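Local coordinates for protein hydrolase (Rhizobium meliloti, PDB 5HOE) that is a carbohydrate acetylesterase of the GDSL-like (SGNH) hydrolase family that assembles as an octamer, at residues S18-G23 / H61-G66; L96-V101 / P144-L149. All coordinates share one frame; numbering follows the deposited sequence.

Interaction 1: S18-G23 / H61-G66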
loop_
_atom_site.group_PDB
_atom_site.type_symbol
_atom_site.label_atom_id
_atom_site.label_comp_id
_atom_site.label_asym_id
_atom_site.label_seq_id
_atom_site.Cartn_x
_atom_site.Cartn_y
_atom_site.Cartn_z
ATOM N N SER A 18 -34.795 -2.308 -17.097
ATOM C CA SER A 18 -34.172 -1.562 -16.019
ATOM C C SER A 18 -33.057 -0.688 -16.568
ATOM O O SER A 18 -32.263 -1.118 -17.426
ATOM C CB SER A 18 -33.637 -2.541 -14.971
ATOM O OG SER A 18 -34.740 -3.174 -14.343
ATOM N N VAL A 19 -33.032 0.553 -16.087
ATOM C CA VAL A 19 -32.090 1.561 -16.538
ATOM C C VAL A 19 -31.415 2.181 -15.313
ATOM O O VAL A 19 -32.086 2.799 -14.476
ATOM C CB VAL A 19 -32.779 2.646 -17.380
ATOM C CG1 VAL A 19 -31.746 3.626 -17.885
ATOM C CG2 VAL A 19 -33.556 2.014 -18.549
ATOM N N LEU A 20 -30.093 2.035 -15.224
ATOM C CA LEU A 20 -29.302 2.602 -14.141
ATOM C C LEU A 20 -28.768 3.968 -14.561
ATOM O O LEU A 20 -28.124 4.092 -15.604
ATOM C CB LEU A 20 -28.122 1.674 -13.833
ATOM C CG LEU A 20 -27.066 2.227 -12.851
ATOM C CD1 LEU A 20 -27.709 2.479 -11.520
ATOM C CD2 LEU A 20 -25.859 1.295 -12.698
ATOM N N CYS A 21 -29.018 4.985 -13.737
ATOM C CA CYS A 21 -28.576 6.347 -14.029
ATOM C C CYS A 21 -27.415 6.720 -13.102
ATOM O O CYS A 21 -27.616 6.986 -11.917
ATOM C CB CYS A 21 -29.741 7.311 -13.875
ATOM S SG CYS A 21 -31.148 6.922 -14.958
ATOM N N PHE A 22 -26.203 6.725 -13.642
ATOM C CA PHE A 22 -24.986 6.921 -12.849
ATOM C C PHE A 22 -24.422 8.326 -13.079
ATOM O O PHE A 22 -24.038 8.664 -14.203
ATOM C CB PHE A 22 -23.960 5.853 -13.234
ATOM C CG PHE A 22 -22.805 5.715 -12.257
ATOM C CD1 PHE A 22 -23.023 5.281 -10.951
ATOM C CD2 PHE A 22 -21.498 5.966 -12.649
ATOM C CE1 PHE A 22 -21.968 5.142 -10.065
ATOM C CE2 PHE A 22 -20.452 5.822 -11.757
ATOM C CZ PHE A 22 -20.695 5.393 -10.474
ATOM N N GLY A 23 -24.373 9.142 -12.022
ATOM C CA GLY A 23 -23.981 10.523 -12.201
ATOM C C GLY A 23 -23.494 11.224 -10.946
ATOM O O GLY A 23 -23.218 10.600 -9.905
ATOM N N HIS A 61 -38.000 0.573 -15.332
ATOM C CA HIS A 61 -37.634 0.725 -13.935
ATOM C C HIS A 61 -36.325 1.504 -13.874
ATOM O O HIS A 61 -35.293 1.036 -14.367
ATOM C CB HIS A 61 -37.499 -0.649 -13.279
ATOM C CG HIS A 61 -36.883 -0.616 -11.917
ATOM N ND1 HIS A 61 -35.768 -1.357 -11.590
ATOM C CD2 HIS A 61 -37.219 0.074 -10.801
ATOM C CE1 HIS A 61 -35.449 -1.135 -10.327
ATOM N NE2 HIS A 61 -36.309 -0.267 -9.826
ATOM N N ILE A 62 -36.378 2.690 -13.287
ATOM C CA ILE A 62 -35.242 3.603 -13.227
ATOM C C ILE A 62 -34.576 3.455 -11.869
ATOM O O ILE A 62 -35.246 3.516 -10.830
ATOM C CB ILE A 62 -35.677 5.058 -13.484
ATOM C CG1 ILE A 62 -35.669 5.364 -14.983
ATOM C CG2 ILE A 62 -34.733 6.069 -12.816
ATOM C CD1 ILE A 62 -36.637 4.585 -15.770
ATOM N N ILE A 63 -33.255 3.298 -11.878
ATOM C CA ILE A 63 -32.438 3.192 -10.675
ATOM C C ILE A 63 -31.523 4.409 -10.640
ATOM O O ILE A 63 -30.803 4.681 -11.609
ATOM C CB ILE A 63 -31.606 1.901 -10.703
ATOM C CG1 ILE A 63 -32.516 0.672 -10.796
ATOM C CG2 ILE A 63 -30.704 1.802 -9.478
ATOM C CD1 ILE A 63 -31.883 -0.472 -11.482
ATOM N N GLU A 64 -31.594 5.171 -9.560
ATOM C CA GLU A 64 -30.796 6.380 -9.411
ATOM C C GLU A 64 -29.533 6.081 -8.613
ATOM O O GLU A 64 -29.604 5.555 -7.489
ATOM C CB GLU A 64 -31.610 7.448 -8.690
ATOM C CG GLU A 64 -32.895 7.819 -9.400
ATOM C CD GLU A 64 -33.625 8.915 -8.671
ATOM O OE1 GLU A 64 -34.342 8.624 -7.696
ATOM O OE2 GLU A 64 -33.451 10.074 -9.054
ATOM N N GLU A 65 -28.378 6.423 -9.197
ATOM C CA GLU A 65 -27.083 6.418 -8.499
ATOM C C GLU A 65 -26.338 7.724 -8.802
ATOM O O GLU A 65 -25.330 7.736 -9.521
ATOM C CB GLU A 65 -26.250 5.186 -8.879
ATOM C CG GLU A 65 -26.834 3.851 -8.410
ATOM C CD GLU A 65 -26.796 3.609 -6.919
ATOM O OE1 GLU A 65 -26.273 4.438 -6.159
ATOM O OE2 GLU A 65 -27.295 2.528 -6.508
ATOM N N GLY A 66 -26.828 8.820 -8.225
ATOM C CA GLY A 66 -26.207 10.124 -8.360
ATOM C C GLY A 66 -25.539 10.521 -7.051
ATOM O O GLY A 66 -26.133 10.417 -5.982
#
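Parallel beta pairing at the edge, within this chain, of the central sheet of the SGNH-hydrolase alpha/beta fold joins Ser-18 to Gly-23 with His-61 to Gly-66, in register from Ser-18 opposite His-61 to Gly-23 opposite Gly-66. The segment axes are nearly parallel, and five backbone bonds form the ladder, alternating in direction. Val-19 N donates to His-61 O and Ile-63 N returns to Val-19 O; Cys-21 N then reaches Ile-63 O at 2.8 Å with the donor almost in line with the C=O bond (173°). Glu-65 N binds Cys-21 O, and Gly-23 N ends the series on Glu-65 O at 3.0 Å, where the donor is tilted 33° from the carbonyl plane.

The side chains of Ser-18, Leu-20, Phe-22, His-61, Ile-63 and Glu-65 share one face, partly covered by helix 84-95. Leu-20 has CG anti to the backbone N (chi1 171°), and this together with its chi2 near +60° brings CD1 across to the neighbouring strand, lying 3.7 Å from Ile-63 CG2 and 3.5 Å from Glu-65 CG. Phe-22 CD1 meets Glu-65 CB at 3.8 Å, its ring inclined to the carboxylate plane. That carboxylate bends away from the strand pair to hydrogen bonds with Tyr-87 and His-95, close to Glu-65 of a second subunit. On the reverse face, Cys-21 and Ile-62 pack on Met-52 of helix 48-56, the two touching at 4.3 Å between Cys-21 SG and Ile-62 CG2.

The C-terminal end of the pair lies towards the probable catalytic centre, since Gly-66 sits near, without touching, a predicted Ser-His-Asp triad. At the other end, Ser-18 OG approaches the His-61 ring edge in its plane, making a weak hydrogen bond of 3.5 Å with ND1.

Interaction 2: L96-V101 / P144-L149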
loop_
_atom_site.group_PDB
_atom_site.type_symbol
_atom_site.label_atom_id
_atom_site.label_comp_id
_atom_site.label_asym_id
_atom_site.label_seq_id
_atom_site.Cartn_x
_atom_site.Cartn_y
_atom_site.Cartn_z
ATOM N N LEU A 96 -28.279 -5.784 -11.366
ATOM C CA LEU A 96 -28.634 -6.690 -12.461
ATOM C C LEU A 96 -29.971 -7.349 -12.128
ATOM O O LEU A 96 -30.282 -7.569 -10.961
ATOM C CB LEU A 96 -27.549 -7.733 -12.693
ATOM C CG LEU A 96 -26.224 -7.267 -13.306
ATOM C CD1 LEU A 96 -25.318 -8.457 -13.572
ATOM C CD2 LEU A 96 -26.414 -6.482 -14.599
ATOM N N PRO A 97 -30.785 -7.653 -13.148
ATOM C CA PRO A 97 -30.550 -7.456 -14.581
ATOM C C PRO A 97 -30.742 -6.003 -15.016
ATOM O O PRO A 97 -31.668 -5.338 -14.530
ATOM C CB PRO A 97 -31.625 -8.352 -15.211
ATOM C CG PRO A 97 -32.754 -8.267 -14.263
ATOM C CD PRO A 97 -32.078 -8.323 -12.907
ATOM N N LEU A 98 -29.872 -5.515 -15.904
ATOM C CA LEU A 98 -29.930 -4.148 -16.407
ATOM C C LEU A 98 -29.940 -4.177 -17.923
ATOM O O LEU A 98 -29.134 -4.883 -18.537
ATOM C CB LEU A 98 -28.724 -3.324 -15.933
ATOM C CG LEU A 98 -28.648 -2.961 -14.447
ATOM C CD1 LEU A 98 -27.322 -2.296 -14.191
ATOM C CD2 LEU A 98 -29.802 -2.039 -14.041
ATOM N N ASP A 99 -30.836 -3.394 -18.522
ATOM C CA ASP A 99 -30.865 -3.227 -19.968
ATOM C C ASP A 99 -29.970 -2.092 -20.452
ATOM O O ASP A 99 -29.447 -2.168 -21.568
ATOM C CB ASP A 99 -32.305 -2.981 -20.441
ATOM C CG ASP A 99 -33.222 -4.140 -20.126
ATOM O OD1 ASP A 99 -33.740 -4.188 -18.998
ATOM O OD2 ASP A 99 -33.430 -4.997 -21.007
ATOM N N LEU A 100 -29.763 -1.060 -19.633
ATOM C CA LEU A 100 -29.058 0.143 -20.055
ATOM C C LEU A 100 -28.460 0.829 -18.828
ATOM O O LEU A 100 -29.113 0.921 -17.780
ATOM C CB LEU A 100 -30.027 1.111 -20.741
ATOM C CG LEU A 100 -29.424 2.448 -21.187
ATOM C CD1 LEU A 100 -28.346 2.264 -22.270
ATOM C CD2 LEU A 100 -30.520 3.385 -21.693
ATOM N N VAL A 101 -27.234 1.330 -18.977
ATOM C CA VAL A 101 -26.597 2.194 -17.996
ATOM C C VAL A 101 -26.368 3.531 -18.675
ATOM O O VAL A 101 -25.755 3.582 -19.745
ATOM C CB VAL A 101 -25.273 1.605 -17.489
ATOM C CG1 VAL A 101 -24.634 2.520 -16.476
ATOM C CG2 VAL A 101 -25.506 0.236 -16.871
ATOM N N PRO A 144 -26.948 -10.769 -19.258
ATOM C CA PRO A 144 -25.967 -10.186 -20.180
ATOM C C PRO A 144 -25.526 -8.792 -19.751
ATOM O O PRO A 144 -26.122 -8.145 -18.891
ATOM C CB PRO A 144 -26.746 -10.090 -21.496
ATOM C CG PRO A 144 -28.150 -9.878 -21.058
ATOM C CD PRO A 144 -28.305 -10.754 -19.830
ATOM N N ALA A 145 -24.468 -8.330 -20.401
ATOM C CA ALA A 145 -24.038 -6.959 -20.196
ATOM C C ALA A 145 -25.099 -5.978 -20.706
ATOM O O ALA A 145 -25.706 -6.199 -21.770
ATOM C CB ALA A 145 -22.714 -6.687 -20.906
ATOM N N PRO A 146 -25.333 -4.886 -19.978
ATOM C CA PRO A 146 -26.232 -3.831 -20.455
ATOM C C PRO A 146 -25.634 -3.078 -21.627
ATOM O O PRO A 146 -24.424 -3.095 -21.856
ATOM C CB PRO A 146 -26.322 -2.877 -19.250
ATOM C CG PRO A 146 -25.633 -3.530 -18.128
ATOM C CD PRO A 146 -24.722 -4.543 -18.684
ATOM N N LYS A 147 -26.504 -2.367 -22.345
ATOM C CA LYS A 147 -26.053 -1.314 -23.242
ATOM C C LYS A 147 -25.615 -0.093 -22.426
ATOM O O LYS A 147 -25.888 0.020 -21.218
ATOM C CB LYS A 147 -27.173 -0.937 -24.217
ATOM C CG LYS A 147 -27.536 -2.060 -25.191
ATOM C CD LYS A 147 -28.698 -1.683 -26.084
ATOM C CE LYS A 147 -28.838 -2.661 -27.260
ATOM N NZ LYS A 147 -28.937 -4.068 -26.791
ATOM N N VAL A 148 -24.934 0.842 -23.095
ATOM C CA VAL A 148 -24.370 2.025 -22.449
ATOM C C VAL A 148 -24.795 3.263 -23.230
ATOM O O VAL A 148 -24.665 3.308 -24.461
ATOM C CB VAL A 148 -22.830 1.971 -22.357
ATOM C CG1 VAL A 148 -22.286 3.234 -21.691
ATOM C CG2 VAL A 148 -22.391 0.755 -21.571
ATOM N N LEU A 149 -25.275 4.281 -22.514
ATOM C CA LEU A 149 -25.484 5.604 -23.091
ATOM C C LEU A 149 -24.549 6.570 -22.374
ATOM O O LEU A 149 -24.733 6.849 -21.186
ATOM C CB LEU A 149 -26.938 6.036 -22.965
ATOM C CG LEU A 149 -27.251 7.462 -23.423
ATOM C CD1 LEU A 149 -26.922 7.692 -24.908
ATOM C CD2 LEU A 149 -28.707 7.794 -23.125
HETATM O O HOH W 1 -28.669 -7.640 -17.636
#
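Leu-98 and Pro-144 are joined through one water: Leu-98 N donates to it at 3.0 Å, and it donates in turn to Pro-144 O at 2.9 Å. This bridge spans the loops ahead of the strands, where the two segments are not yet paired directly. Direct pairing starts with Lys-147 N, which binds Asp-99 O at 3.1 Å; the donor stands 44° above the carbonyl plane, well off a lone-pair direction. The two following bonds are shorter and less tilted. Val-101 N is satisfied by Lys-147 O, and Leu-149 N by Val-101 O at 2.9 Å with an N-H...O angle of 170°. The Asp-99 carboxylate is engaged on the other flank, OD1 accepting from Ser-18 N.

Pro-146, which has no amide hydrogen to offer, contributes its ring instead. Its CG lies 3.8 Å from Leu-98 CB and 4.0 Å from Val-101 CG2, the valine and proline side chains running side by side beneath Val-132 of helix 118-133. On the opposite face, an extended chi1 (178°) and a chi2 near +60° turn Leu-100 CD1 over the neighbouring strand to 3.5 Å from Lys-147 O. That carbonyl also accepts from Val-101 N, and Leu-100 packs on helix 212-229 as well. Before the strand, Leu-96 O receives weak hydrogen bonds from Trp-28 and Arg-41 of a second subunit. With Leu-100 bridged to Lys-147 and Val-101 to Val-148, this is the opening of a parallel strand pair sandwiched between helices, as in the three-layer alpha/beta/alpha fold of SGNH hydrolases.

From the N terminus, strand 17-23 runs first, and interaction 1 closes the 37-residue excursion through helix 48-56 that returns as strand 60-66. Only then, after helix 84-95, does interaction 2 open, closing a 42-residue excursion through helix 118-133; the two loops are in series, neither nested nor crossed. Their centres lie 11 Å apart, and strands 17-23 and 100-104 are neighbours, so the contacts merge into one sheet ordered 60-66, 17-23, 100-104, 147-152. The seam includes a probable hydrogen bond from Leu-20 N to Leu-100 O (3.0 Å) and packing of Ile-63 CD1 on Leu-98 CD2. Both contacts also reach the second subunit.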